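Local coordinates for uncharacterized protein (Staphylococcus aureus subsp. aureus, PDB 3H04) that is of unknown function but has an alpha/beta-hydrolase fold of the feruloyl-esterase-like kind and is probably a serine hydrolase, at residues 16-21 against 90-95; 38-43 against 103-108; 65-70 against 76-81. All coordinates share one frame; numbering follows the deposited sequence.

From the N terminus, strand 15-21 supplies the first half of contact 1, whose loop closes only at 90-95, at the far end of helix 75-91. Inside that span the chain passes through the glycine-rich loop 38-43, which meets 103-108 later in the chain to form contact 2; contacts 1 and 2 therefore cross. Contact 3, between 65-70 and 76-81, is a short local closure nested in both. Contacts 1 and 3 share helix 75-91 and touch directly, Leu16 packing on Asp81. Contacts 2 and 3 meet where Leu40 lies against Leu70 and Ile78. Together they tie the antiparallel margin of the sheet, through one helix, to the probable active-site centre.

Contact 1: residues 16-21 against 90-95; sequences LPYTII and QSQYSN
The phenol of Tyr18 donates from OH to the side-chain oxygen OE1 of Gln92 over 3.1 Å, a bond joining strand 15-21 to the segment at the C-terminal end of helix 75-91 in this alpha/beta-hydrolase fold. The donor lies in the carbonyl plane of the amide, with a C=O...donor angle of 150°, while ring and amide planes are turned 67° against each other. OE1 sits at the edge of the ring, near its plane. Gln92 gets this far because its CG is anti to the backbone N (chi1 -167°) and the chain stays extended beyond CG, carrying the amide toward the strand. On the strand side, Tyr18 also lies nearly parallel to the ring of Tyr6 on neighbouring strand 4-9, and Gln92 touches Tyr6 as well.

Two residues along, Ile20 points the same way and lies beside the bond. Its CD1 lies 3.8 Å from NE2 of Gln92 and 4.2 Å from CE2 of Tyr93, approaching that ring at its edge. Tyr93 comes from the opposite direction, and its hydroxyl is hydrogen-bonded to Asp61 at the start of strand 60-65, which fixes the far end of the ring. Both branches of Ile20 border that hydroxyl: Ile20 CD1 lies 3.7 Å from Tyr93 OH, and Ile20 CG2 lies 3.5 Å from Tyr93 OH.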
ATOM      1  N   LEU A  16       2.554  11.026 -13.331  1.00 22.75           N
ATOM      2  CA  LEU A  16       2.563  10.424 -12.007  1.00 22.65           C
ATOM      3  C   LEU A  16       3.867  10.825 -11.373  1.00 21.39           C
ATOM      4  O   LEU A  16       4.899  10.348 -11.812  1.00 22.40           O
ATOM      5  CB  LEU A  16       2.511   8.887 -12.036  1.00 21.79           C
ATOM      6  CG  LEU A  16       1.225   8.303 -12.579  1.00 23.47           C
ATOM      7  CD1 LEU A  16       1.361   6.774 -12.636  1.00 20.87           C
ATOM      8  CD2 LEU A  16       0.018   8.785 -11.733  1.00 21.59           C
ATOM      9  N   PRO A  17       3.832  11.733 -10.386  1.00 19.46           N
ATOM     10  CA  PRO A  17       5.077  12.129  -9.730  1.00 18.45           C
ATOM     11  C   PRO A  17       5.600  11.006  -8.849  1.00 17.95           C
ATOM     12  O   PRO A  17       4.821  10.175  -8.383  1.00 16.78           O
ATOM     13  CB  PRO A  17       4.662  13.317  -8.834  1.00 18.47           C
ATOM     14  CG  PRO A  17       3.143  13.065  -8.591  1.00 19.33           C
ATOM     15  CD  PRO A  17       2.660  12.493  -9.896  1.00 19.27           C
ATOM     16  N   TYR A  18       6.913  10.945  -8.693  1.00 16.46           N
ATOM     17  CA  TYR A  18       7.519  10.151  -7.656  1.00 17.19           C
ATOM     18  C   TYR A  18       8.753  10.872  -7.146  1.00 17.82           C
ATOM     19  O   TYR A  18       9.309  11.708  -7.867  1.00 17.45           O
ATOM     20  CB  TYR A  18       7.794   8.702  -8.068  1.00 16.60           C
ATOM     21  CG  TYR A  18       8.841   8.468  -9.120  1.00 18.93           C
ATOM     22  CD1 TYR A  18      10.183   8.302  -8.772  1.00 17.65           C
ATOM     23  CD2 TYR A  18       8.491   8.396 -10.471  1.00 21.59           C
ATOM     24  CE1 TYR A  18      11.158   8.065  -9.741  1.00 18.24           C
ATOM     25  CE2 TYR A  18       9.465   8.177 -11.444  1.00 24.19           C
ATOM     26  CZ  TYR A  18      10.783   7.998 -11.052  1.00 20.83           C
ATOM     27  OH  TYR A  18      11.694   7.741 -12.003  1.00 26.26           O
ATOM     28  N   THR A  19       9.079  10.616  -5.879  1.00 18.30           N
ATOM     29  CA  THR A  19      10.237  11.172  -5.186  1.00 19.72           C
ATOM     30  C   THR A  19      11.191  10.069  -4.766  1.00 19.65           C
ATOM     31  O   THR A  19      10.786   8.957  -4.370  1.00 20.35           O
ATOM     32  CB  THR A  19       9.870  11.962  -3.911  1.00 19.84           C
ATOM     33  OG1 THR A  19       9.319  11.049  -2.937  1.00 26.02           O
ATOM     34  CG2 THR A  19       8.848  13.031  -4.221  1.00 21.22           C
ATOM     35  N   ILE A  20      12.474  10.365  -4.881  1.00 19.01           N
ATOM     36  CA  ILE A  20      13.515   9.479  -4.415  1.00 18.52           C
ATOM     37  C   ILE A  20      14.253  10.220  -3.325  1.00 19.95           C
ATOM     38  O   ILE A  20      14.729  11.351  -3.541  1.00 17.53           O
ATOM     39  CB  ILE A  20      14.520   9.109  -5.535  1.00 19.56           C
ATOM     40  CG1 ILE A  20      13.792   8.415  -6.700  1.00 18.17           C
ATOM     41  CG2 ILE A  20      15.709   8.255  -4.972  1.00 19.27           C
ATOM     42  CD1 ILE A  20      14.742   7.746  -7.686  1.00 15.92           C
ATOM     43  N   ILE A  21      14.348   9.584  -2.157  1.00 20.08           N
ATOM     44  CA  ILE A  21      15.232  10.041  -1.100  1.00 21.85           C
ATOM     45  C   ILE A  21      16.409   9.089  -1.087  1.00 23.00           C
ATOM     46  O   ILE A  21      16.205   7.874  -0.922  1.00 22.60           O
ATOM     47  CB  ILE A  21      14.543   9.969   0.289  1.00 21.10           C
ATOM     48  CG1 ILE A  21      13.436  11.017   0.400  1.00 21.86           C
ATOM     49  CG2 ILE A  21      15.627  10.147   1.435  1.00 21.49           C
ATOM     50  CD1 ILE A  21      12.300  10.633   1.322  1.00 20.89           C
ATOM     51  N   GLN A  90      12.277   0.735 -11.475  1.00 24.34           N
ATOM     52  CA  GLN A  90      13.150  -0.434 -11.615  1.00 25.40           C
ATOM     53  C   GLN A  90      14.236  -0.220 -12.687  1.00 26.51           C
ATOM     54  O   GLN A  90      15.390  -0.549 -12.448  1.00 24.36           O
ATOM     55  CB  GLN A  90      12.387  -1.728 -11.926  1.00 26.09           C
ATOM     56  CG  GLN A  90      13.278  -3.010 -11.871  1.00 28.17           C
ATOM     57  CD  GLN A  90      12.500  -4.338 -11.650  1.00 32.48           C
ATOM     58  OE1 GLN A  90      11.466  -4.600 -12.304  1.00 33.23           O
ATOM     59  NE2 GLN A  90      13.020  -5.194 -10.747  1.00 29.12           N
ATOM     60  N   SER A  91      13.890   0.346 -13.851  1.00 27.41           N
ATOM     61  CA  SER A  91      14.915   0.548 -14.887  1.00 28.31           C
ATOM     62  C   SER A  91      16.070   1.421 -14.358  1.00 29.32           C
ATOM     63  O   SER A  91      17.219   1.247 -14.765  1.00 29.07           O
ATOM     64  CB  SER A  91      14.312   1.173 -16.150  1.00 28.28           C
ATOM     65  OG  SER A  91      13.810   2.444 -15.854  1.00 28.67           O
ATOM     66  N   GLN A  92      15.762   2.331 -13.433  1.00 29.64           N
ATOM     67  CA  GLN A  92      16.752   3.226 -12.820  1.00 30.69           C
ATOM     68  C   GLN A  92      17.660   2.571 -11.744  1.00 30.95           C
ATOM     69  O   GLN A  92      18.601   3.195 -11.250  1.00 31.03           O
ATOM     70  CB  GLN A  92      15.973   4.374 -12.203  1.00 31.24           C
ATOM     71  CG  GLN A  92      16.733   5.591 -11.770  1.00 33.24           C
ATOM     72  CD  GLN A  92      15.765   6.735 -11.543  1.00 36.29           C
ATOM     73  OE1 GLN A  92      14.567   6.567 -11.736  1.00 41.99           O
ATOM     74  NE2 GLN A  92      16.270   7.893 -11.132  1.00 39.89           N
ATOM     75  N   TYR A  93      17.348   1.329 -11.380  1.00 31.21           N
ATOM     76  CA  TYR A  93      18.077   0.551 -10.387  1.00 31.14           C
ATOM     77  C   TYR A  93      18.327  -0.820 -10.998  1.00 32.24           C
ATOM     78  O   TYR A  93      17.976  -1.835 -10.425  1.00 33.08           O
ATOM     79  CB  TYR A  93      17.247   0.410  -9.106  1.00 30.54           C
ATOM     80  CG  TYR A  93      17.135   1.687  -8.313  1.00 28.27           C
ATOM     81  CD1 TYR A  93      18.105   2.031  -7.375  1.00 25.75           C
ATOM     82  CD2 TYR A  93      16.073   2.561  -8.510  1.00 25.43           C
ATOM     83  CE1 TYR A  93      18.022   3.200  -6.663  1.00 23.00           C
ATOM     84  CE2 TYR A  93      15.975   3.741  -7.787  1.00 25.67           C
ATOM     85  CZ  TYR A  93      16.956   4.050  -6.861  1.00 24.01           C
ATOM     86  OH  TYR A  93      16.852   5.200  -6.134  1.00 21.37           O
ATOM     87  N   SER A  94      18.993  -0.850 -12.151  1.00 33.62           N
ATOM     88  CA  SER A  94      19.061  -2.066 -12.966  1.00 33.86           C
ATOM     89  C   SER A  94      19.797  -3.218 -12.298  1.00 33.55           C
ATOM     90  O   SER A  94      19.359  -4.367 -12.374  1.00 34.38           O
ATOM     91  CB  SER A  94      19.691  -1.751 -14.324  1.00 34.14           C
ATOM     92  OG  SER A  94      19.053  -0.618 -14.896  1.00 35.74           O
ATOM     93  N   ASN A  95      20.898  -2.915 -11.626  1.00 32.46           N
ATOM     94  CA  ASN A  95      21.738  -3.952 -11.064  1.00 31.84           C
ATOM     95  C   ASN A  95      21.609  -3.987  -9.539  1.00 30.79           C
ATOM     96  O   ASN A  95      22.574  -4.293  -8.850  1.00 30.80           O
ATOM     97  CB  ASN A  95      23.217  -3.708 -11.428  1.00 31.93           C
ATOM     98  CG  ASN A  95      23.421  -3.179 -12.852  1.00 33.44           C
ATOM     99  OD1 ASN A  95      22.484  -3.074 -13.646  1.00 36.44           O
ATOM    100  ND2 ASN A  95      24.672  -2.842 -13.178  1.00 33.91           N
TER

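Contact 2: residues 38-43 against 103-108; sequences GGLMFG and RSSGAY
Ser105 turns its side chain from the first turn of helix 105-116 toward loop 38-43, and Leu40 reaches back past it, so its hydroxyl meets the loop backbone while a leucine methyl lies alongside. With chi1 at 51°, OG of Ser105 sits between its own backbone N and carbonyl carbon and faces the loop. There Ser105 OG accepts a bent hydrogen bond from Leu40 N, 3.3 Å long with an N-H...O angle of 140°; Gly39 N is also close, 3.1 Å from the same OG. Beside this polar point CD2 of Leu40 packs 3.8 Å from CB of Ser105, and the leucine side chain also touches Leu75 and Ile78 of helix 75-91 and Trp185.

A second link runs through one water, which accepts from Gly38 N at 3.0 Å and is hydrogen-bonded to OG of Ser104 at 2.6 Å. The loop itself is tightly folded: Gly38 O takes N-H groups from both Met41 and Phe42, and the backbone angles at Gly38, with phi positive, call for glycine. Ser104 OG is also hydrogen-bonded to NE2 of His248. The strained backbone of Ser104, with phi at 61°, puts it at the sharp bend between strand 98-103 and helix 105-116. This geometry matches the nucleophile elbow of alpha/beta-hydrolases, with Ser104, His248 and Asp220 as the probable catalytic triad and loop 38-43 placed where the oxyanion-hole loop of such enzymes lies.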
ATOM      1  N   GLY A  38      -4.551   4.339   2.287  1.00 18.63           N
ATOM      2  CA  GLY A  38      -5.750   5.192   2.070  1.00 17.74           C
ATOM      3  C   GLY A  38      -6.910   4.545   1.357  1.00 17.45           C
ATOM      4  O   GLY A  38      -7.753   5.234   0.706  1.00 15.30           O
ATOM      5  N   GLY A  39      -7.000   3.216   1.473  1.00 16.62           N
ATOM      6  CA  GLY A  39      -8.113   2.427   0.916  1.00 16.24           C
ATOM      7  C   GLY A  39      -8.337   2.597  -0.585  1.00 17.49           C
ATOM      8  O   GLY A  39      -9.435   2.335  -1.073  1.00 16.69           O
ATOM      9  N   LEU A  40      -7.266   2.956  -1.289  1.00 17.39           N
ATOM     10  CA  LEU A  40      -7.222   3.309  -2.707  1.00 18.20           C
ATOM     11  C   LEU A  40      -7.983   4.603  -3.042  1.00 18.61           C
ATOM     12  O   LEU A  40      -8.118   4.932  -4.231  1.00 18.87           O
ATOM     13  CB  LEU A  40      -7.728   2.151  -3.614  1.00 18.91           C
ATOM     14  CG  LEU A  40      -7.136   0.745  -3.371  1.00 19.46           C
ATOM     15  CD1 LEU A  40      -7.993  -0.352  -4.082  1.00 20.03           C
ATOM     16  CD2 LEU A  40      -5.655   0.693  -3.778  1.00 22.30           C
ATOM     17  N   MET A  41      -8.453   5.340  -2.031  1.00 16.17           N
ATOM     18  CA  MET A  41      -9.393   6.457  -2.263  1.00 16.30           C
ATOM     19  C   MET A  41      -8.906   7.801  -1.744  1.00 15.07           C
ATOM     20  O   MET A  41      -9.376   8.877  -2.179  1.00 16.48           O
ATOM     21  CB  MET A  41     -10.747   6.153  -1.610  1.00 15.82           C
ATOM     22  CG  MET A  41     -11.452   4.910  -2.067  1.00 14.41           C
ATOM     23  SD  MET A  41     -13.169   4.679  -1.397  1.00 10.74           S
ATOM     24  CE  MET A  41     -13.658   3.527  -2.614  1.00 22.46           C
ATOM     25  N   PHE A  42      -7.990   7.790  -0.779  1.00 15.02           N
ATOM     26  CA  PHE A  42      -7.419   9.002  -0.292  1.00 15.30           C
ATOM     27  C   PHE A  42      -5.924   8.794   0.042  1.00 16.65           C
ATOM     28  O   PHE A  42      -5.359   7.712  -0.140  1.00 19.64           O
ATOM     29  CB  PHE A  42      -8.195   9.547   0.956  1.00 14.95           C
ATOM     30  CG  PHE A  42      -8.032   8.709   2.209  1.00 15.53           C
ATOM     31  CD1 PHE A  42      -7.090   9.037   3.162  1.00 15.76           C
ATOM     32  CD2 PHE A  42      -8.819   7.538   2.403  1.00 17.83           C
ATOM     33  CE1 PHE A  42      -6.937   8.291   4.310  1.00 18.27           C
ATOM     34  CE2 PHE A  42      -8.669   6.755   3.549  1.00 17.86           C
ATOM     35  CZ  PHE A  42      -7.715   7.121   4.503  1.00 20.00           C
ATOM     36  N   GLY A  43      -5.284   9.851   0.507  1.00 16.18           N
ATOM     37  CA  GLY A  43      -3.906   9.751   0.977  1.00 17.36           C
ATOM     38  C   GLY A  43      -2.950  10.551   0.101  1.00 18.56           C
ATOM     39  O   GLY A  43      -3.364  11.420  -0.737  1.00 18.53           O
ATOM     40  N   ARG A 103       1.628   0.190   2.987  1.00 14.81           N
ATOM     41  CA  ARG A 103       0.803   0.246   4.174  1.00 14.39           C
ATOM     42  C   ARG A 103      -0.612   0.191   3.709  1.00 15.95           C
ATOM     43  O   ARG A 103      -1.021   0.945   2.815  1.00 14.68           O
ATOM     44  CB  ARG A 103       1.076   1.501   5.015  1.00 15.29           C
ATOM     45  CG  ARG A 103       2.563   1.583   5.397  1.00 12.80           C
ATOM     46  CD  ARG A 103       2.918   2.560   6.448  1.00 14.32           C
ATOM     47  NE  ARG A 103       2.561   3.945   6.090  1.00 16.72           N
ATOM     48  CZ  ARG A 103       2.583   4.989   6.931  1.00 19.62           C
ATOM     49  NH1 ARG A 103       2.926   4.843   8.196  1.00 19.46           N
ATOM     50  NH2 ARG A 103       2.270   6.198   6.489  1.00 19.92           N
ATOM     51  N   SER A 104      -1.373  -0.685   4.357  1.00 16.52           N
ATOM     52  CA  SER A 104      -2.791  -0.834   4.125  1.00 17.02           C
ATOM     53  C   SER A 104      -2.985  -1.253   2.641  1.00 16.08           C
ATOM     54  O   SER A 104      -2.385  -2.221   2.183  1.00 15.15           O
ATOM     55  CB  SER A 104      -3.539   0.447   4.565  1.00 18.11           C
ATOM     56  OG  SER A 104      -4.901   0.143   4.762  1.00 23.58           O
ATOM     57  N   SER A 105      -3.812  -0.540   1.879  1.00 15.40           N
ATOM     58  CA  SER A 105      -4.001  -0.830   0.477  1.00 14.56           C
ATOM     59  C   SER A 105      -2.721  -0.693  -0.354  1.00 15.38           C
ATOM     60  O   SER A 105      -2.603  -1.318  -1.391  1.00 15.88           O
ATOM     61  CB  SER A 105      -5.080   0.106  -0.089  1.00 16.17           C
ATOM     62  OG  SER A 105      -4.783   1.489   0.235  1.00 20.60           O
ATOM     63  N   GLY A 106      -1.758   0.110   0.083  1.00 14.08           N
ATOM     64  CA  GLY A 106      -0.459   0.122  -0.562  1.00 15.06           C
ATOM     65  C   GLY A 106       0.289  -1.190  -0.481  1.00 14.92           C
ATOM     66  O   GLY A 106       1.094  -1.515  -1.385  1.00 15.52           O
ATOM     67  N   ALA A 107       0.065  -1.940   0.612  1.00 14.25           N
ATOM     68  CA  ALA A 107       0.685  -3.258   0.769  1.00 14.38           C
ATOM     69  C   ALA A 107       0.048  -4.247  -0.189  1.00 14.38           C
ATOM     70  O   ALA A 107       0.743  -5.093  -0.771  1.00 14.74           O
ATOM     71  CB  ALA A 107       0.613  -3.767   2.253  1.00 14.19           C
ATOM     72  N   TYR A 108      -1.263  -4.128  -0.415  1.00 14.66           N
ATOM     73  CA  TYR A 108      -1.928  -4.890  -1.493  1.00 14.65           C
ATOM     74  C   TYR A 108      -1.277  -4.625  -2.865  1.00 14.65           C
ATOM     75  O   TYR A 108      -0.859  -5.580  -3.555  1.00 14.48           O
ATOM     76  CB  TYR A 108      -3.417  -4.510  -1.543  1.00 15.20           C
ATOM     77  CG  TYR A 108      -4.211  -5.047  -2.716  1.00 14.61           C
ATOM     78  CD1 TYR A 108      -4.395  -6.400  -2.913  1.00 14.72           C
ATOM     79  CD2 TYR A 108      -4.785  -4.173  -3.615  1.00 17.67           C
ATOM     80  CE1 TYR A 108      -5.179  -6.875  -3.960  1.00 16.65           C
ATOM     81  CE2 TYR A 108      -5.572  -4.617  -4.617  1.00 18.01           C
ATOM     82  CZ  TYR A 108      -5.741  -5.980  -4.819  1.00 17.31           C
ATOM     83  OH  TYR A 108      -6.535  -6.405  -5.847  1.00 16.33           O
TER
HETATM   84  O   HOH W   1      -5.824   2.497   4.242  1.00 31.97           O

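Contact 3: residues 65-70 against 76-81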
ATOM      1  N   LEU A  65       5.968   6.405  -4.531  1.00 16.78           N
ATOM      2  CA  LEU A  65       5.258   6.514  -5.804  1.00 19.01           C
ATOM      3  C   LEU A  65       3.849   6.993  -5.674  1.00 16.84           C
ATOM      4  O   LEU A  65       3.286   6.983  -4.604  1.00 17.31           O
ATOM      5  CB  LEU A  65       5.295   5.230  -6.670  1.00 20.37           C
ATOM      6  CG  LEU A  65       4.571   3.950  -6.371  1.00 20.38           C
ATOM      7  CD1 LEU A  65       3.073   4.042  -6.472  1.00 17.42           C
ATOM      8  CD2 LEU A  65       5.163   2.805  -7.350  1.00 17.10           C
ATOM      9  N   SER A  66       3.294   7.445  -6.786  1.00 18.03           N
ATOM     10  CA  SER A  66       1.921   7.941  -6.814  1.00 18.53           C
ATOM     11  C   SER A  66       1.098   7.170  -7.821  1.00 17.89           C
ATOM     12  O   SER A  66       1.650   6.578  -8.769  1.00 18.00           O
ATOM     13  CB  SER A  66       1.924   9.432  -7.125  1.00 19.90           C
ATOM     14  OG  SER A  66       2.549  10.111  -6.014  1.00 23.80           O
ATOM     15  N   TYR A  67      -0.218   7.141  -7.586  1.00 16.82           N
ATOM     16  CA  TYR A  67      -1.161   6.540  -8.519  1.00 16.33           C
ATOM     17  C   TYR A  67      -2.465   7.331  -8.418  1.00 17.13           C
ATOM     18  O   TYR A  67      -2.730   7.936  -7.386  1.00 15.63           O
ATOM     19  CB  TYR A  67      -1.407   5.060  -8.176  1.00 16.67           C
ATOM     20  CG  TYR A  67      -1.802   4.844  -6.749  1.00 18.08           C
ATOM     21  CD1 TYR A  67      -3.150   4.864  -6.374  1.00 20.83           C
ATOM     22  CD2 TYR A  67      -0.861   4.606  -5.766  1.00 18.21           C
ATOM     23  CE1 TYR A  67      -3.521   4.664  -5.042  1.00 20.41           C
ATOM     24  CE2 TYR A  67      -1.225   4.387  -4.431  1.00 20.15           C
ATOM     25  CZ  TYR A  67      -2.562   4.416  -4.097  1.00 23.40           C
ATOM     26  OH  TYR A  67      -2.927   4.258  -2.799  1.00 23.05           O
ATOM     27  N   ARG A  68      -3.274   7.288  -9.476  1.00 16.92           N
ATOM     28  CA  ARG A  68      -4.582   7.954  -9.468  1.00 17.42           C
ATOM     29  C   ARG A  68      -5.546   7.218  -8.523  1.00 16.89           C
ATOM     30  O   ARG A  68      -5.548   6.003  -8.403  1.00 18.73           O
ATOM     31  CB  ARG A  68      -5.095   8.112 -10.904  1.00 17.51           C
ATOM     32  CG  ARG A  68      -4.398   9.265 -11.652  1.00 17.24           C
ATOM     33  CD  ARG A  68      -4.759   9.295 -13.137  1.00 20.49           C
ATOM     34  NE  ARG A  68      -4.080   8.252 -13.895  1.00 18.73           N
ATOM     35  CZ  ARG A  68      -4.190   8.125 -15.214  1.00 19.07           C
ATOM     36  NH1 ARG A  68      -4.983   8.956 -15.909  1.00 15.35           N
ATOM     37  NH2 ARG A  68      -3.534   7.174 -15.838  1.00 17.62           N
ATOM     38  N   LEU A  69      -6.355   7.967  -7.804  1.00 17.38           N
ATOM     39  CA  LEU A  69      -7.223   7.381  -6.817  1.00 17.56           C
ATOM     40  C   LEU A  69      -8.607   7.014  -7.315  1.00 18.71           C
ATOM     41  O   LEU A  69      -9.152   7.639  -8.261  1.00 19.94           O
ATOM     42  CB  LEU A  69      -7.352   8.366  -5.657  1.00 17.44           C
ATOM     43  CG  LEU A  69      -6.037   8.794  -4.995  1.00 18.31           C
ATOM     44  CD1 LEU A  69      -6.235  10.029  -4.053  1.00 20.07           C
ATOM     45  CD2 LEU A  69      -5.284   7.653  -4.294  1.00 20.61           C
ATOM     46  N   LEU A  70      -9.214   6.037  -6.636  1.00 18.60           N
ATOM     47  CA  LEU A  70     -10.669   5.846  -6.749  1.00 18.81           C
ATOM     48  C   LEU A  70     -11.383   7.019  -6.074  1.00 18.36           C
ATOM     49  O   LEU A  70     -10.858   7.591  -5.151  1.00 17.89           O
ATOM     50  CB  LEU A  70     -11.122   4.546  -6.115  1.00 19.03           C
ATOM     51  CG  LEU A  70     -10.408   3.228  -6.382  1.00 19.30           C
ATOM     52  CD1 LEU A  70     -10.945   2.285  -5.312  1.00 19.62           C
ATOM     53  CD2 LEU A  70     -10.676   2.731  -7.767  1.00 23.28           C
ATOM     54  N   ASP A  76      -8.328  -0.933 -12.218  1.00 16.67           N
ATOM     55  CA  ASP A  76      -7.506  -1.325 -13.360  1.00 16.99           C
ATOM     56  C   ASP A  76      -6.527  -0.200 -13.692  1.00 17.35           C
ATOM     57  O   ASP A  76      -5.365  -0.457 -13.990  1.00 17.38           O
ATOM     58  CB  ASP A  76      -8.325  -1.670 -14.623  1.00 17.79           C
ATOM     59  CG  ASP A  76      -8.992  -3.046 -14.550  1.00 19.76           C
ATOM     60  OD1 ASP A  76      -8.439  -4.002 -13.962  1.00 21.37           O
ATOM     61  OD2 ASP A  76     -10.103  -3.151 -15.101  1.00 27.74           O
ATOM     62  N   CYS A  77      -7.014   1.033 -13.647  1.00 17.61           N
ATOM     63  CA  CYS A  77      -6.159   2.197 -13.808  1.00 18.72           C
ATOM     64  C   CYS A  77      -5.083   2.338 -12.696  1.00 17.88           C
ATOM     65  O   CYS A  77      -3.952   2.675 -13.008  1.00 16.58           O
ATOM     66  CB  CYS A  77      -7.017   3.423 -13.901  1.00 19.38           C
ATOM     67  SG  CYS A  77      -6.126   4.953 -14.258  1.00 25.06           S
ATOM     68  N   ILE A  78      -5.456   2.104 -11.420  1.00 17.15           N
ATOM     69  CA  ILE A  78      -4.518   2.129 -10.325  1.00 16.48           C
ATOM     70  C   ILE A  78      -3.342   1.157 -10.577  1.00 16.96           C
ATOM     71  O   ILE A  78      -2.168   1.526 -10.473  1.00 15.89           O
ATOM     72  CB  ILE A  78      -5.223   1.823  -8.976  1.00 17.50           C
ATOM     73  CG1 ILE A  78      -6.182   2.990  -8.616  1.00 16.09           C
ATOM     74  CG2 ILE A  78      -4.123   1.493  -7.835  1.00 16.07           C
ATOM     75  CD1 ILE A  78      -6.862   2.849  -7.245  1.00 18.22           C
ATOM     76  N   ILE A  79      -3.675  -0.075 -10.939  1.00 17.07           N
ATOM     77  CA  ILE A  79      -2.683  -1.102 -11.183  1.00 17.18           C
ATOM     78  C   ILE A  79      -1.801  -0.698 -12.355  1.00 17.03           C
ATOM     79  O   ILE A  79      -0.571  -0.853 -12.309  1.00 16.68           O
ATOM     80  CB  ILE A  79      -3.340  -2.458 -11.401  1.00 16.72           C
ATOM     81  CG1 ILE A  79      -4.015  -2.882 -10.066  1.00 17.98           C
ATOM     82  CG2 ILE A  79      -2.311  -3.514 -11.885  1.00 19.36           C
ATOM     83  CD1 ILE A  79      -4.879  -4.132 -10.186  1.00 17.02           C
ATOM     84  N   GLU A  80      -2.411  -0.116 -13.377  1.00 17.74           N
ATOM     85  CA  GLU A  80      -1.621   0.366 -14.520  1.00 18.08           C
ATOM     86  C   GLU A  80      -0.656   1.489 -14.106  1.00 17.45           C
ATOM     87  O   GLU A  80       0.483   1.501 -14.521  1.00 14.12           O
ATOM     88  CB  GLU A  80      -2.522   0.824 -15.689  1.00 20.64           C
ATOM     89  CG  GLU A  80      -3.046  -0.329 -16.496  1.00 26.40           C
ATOM     90  CD  GLU A  80      -4.026   0.065 -17.603  1.00 34.61           C
ATOM     91  OE1 GLU A  80      -4.177   1.292 -17.902  1.00 35.75           O
ATOM     92  OE2 GLU A  80      -4.634  -0.891 -18.171  1.00 36.53           O
ATOM     93  N   ASP A  81      -1.124   2.434 -13.286  1.00 17.14           N
ATOM     94  CA  ASP A  81      -0.257   3.532 -12.804  1.00 16.96           C
ATOM     95  C   ASP A  81       0.882   3.003 -11.939  1.00 15.96           C
ATOM     96  O   ASP A  81       2.022   3.434 -12.038  1.00 16.08           O
ATOM     97  CB  ASP A  81      -1.090   4.561 -11.972  1.00 16.45           C
ATOM     98  CG  ASP A  81      -1.980   5.491 -12.831  1.00 20.53           C
ATOM     99  OD1 ASP A  81      -1.941   5.419 -14.092  1.00 18.62           O
ATOM    100  OD2 ASP A  81      -2.723   6.327 -12.218  1.00 20.23           O
TER
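Arg68 has CG beside its backbone N (chi1 -77°) and then bends at chi3 (-75°), which swings its guanidinium side-on against the carboxylate of Asp81, whose CG likewise lies beside its own backbone N. The two planes are nearly coplanar, 7° apart. Arg68 NE donates to Asp81 OD2 and Arg68 NH2 to Asp81 OD1, each at 2.9 Å, both oxygens using their syn lone pairs. The anti lone pair of Asp81 OD2 takes a third bond, from the backbone N of Arg68 at 3.0 Å. Cys77 SG sits over one face of the guanidinium, 3.8 Å from Arg68 NH2.

One turn earlier on the same helix, Ile78 makes the apolar part of the contact: CG2 of Ile78 lies 3.8 Å from CD1 of Tyr67, and CD1 of Ile78 lies 3.7 Å from CG of Leu70, while its CG1 presses on the carbonyl oxygen of Arg68, buried without a hydrogen-bonding partner. The Tyr67 ring stacks on His36, near the presumed nucleophile elbow of this alpha/beta-hydrolase fold. Because NH1 of Arg68 also salt-bridges Asp12, one guanidinium faces two acids; this buried charge network would probably favour the ionised form of Asp81, whose three bonds from Arg68 hold the connection after strand 60-65 to helix 75-91.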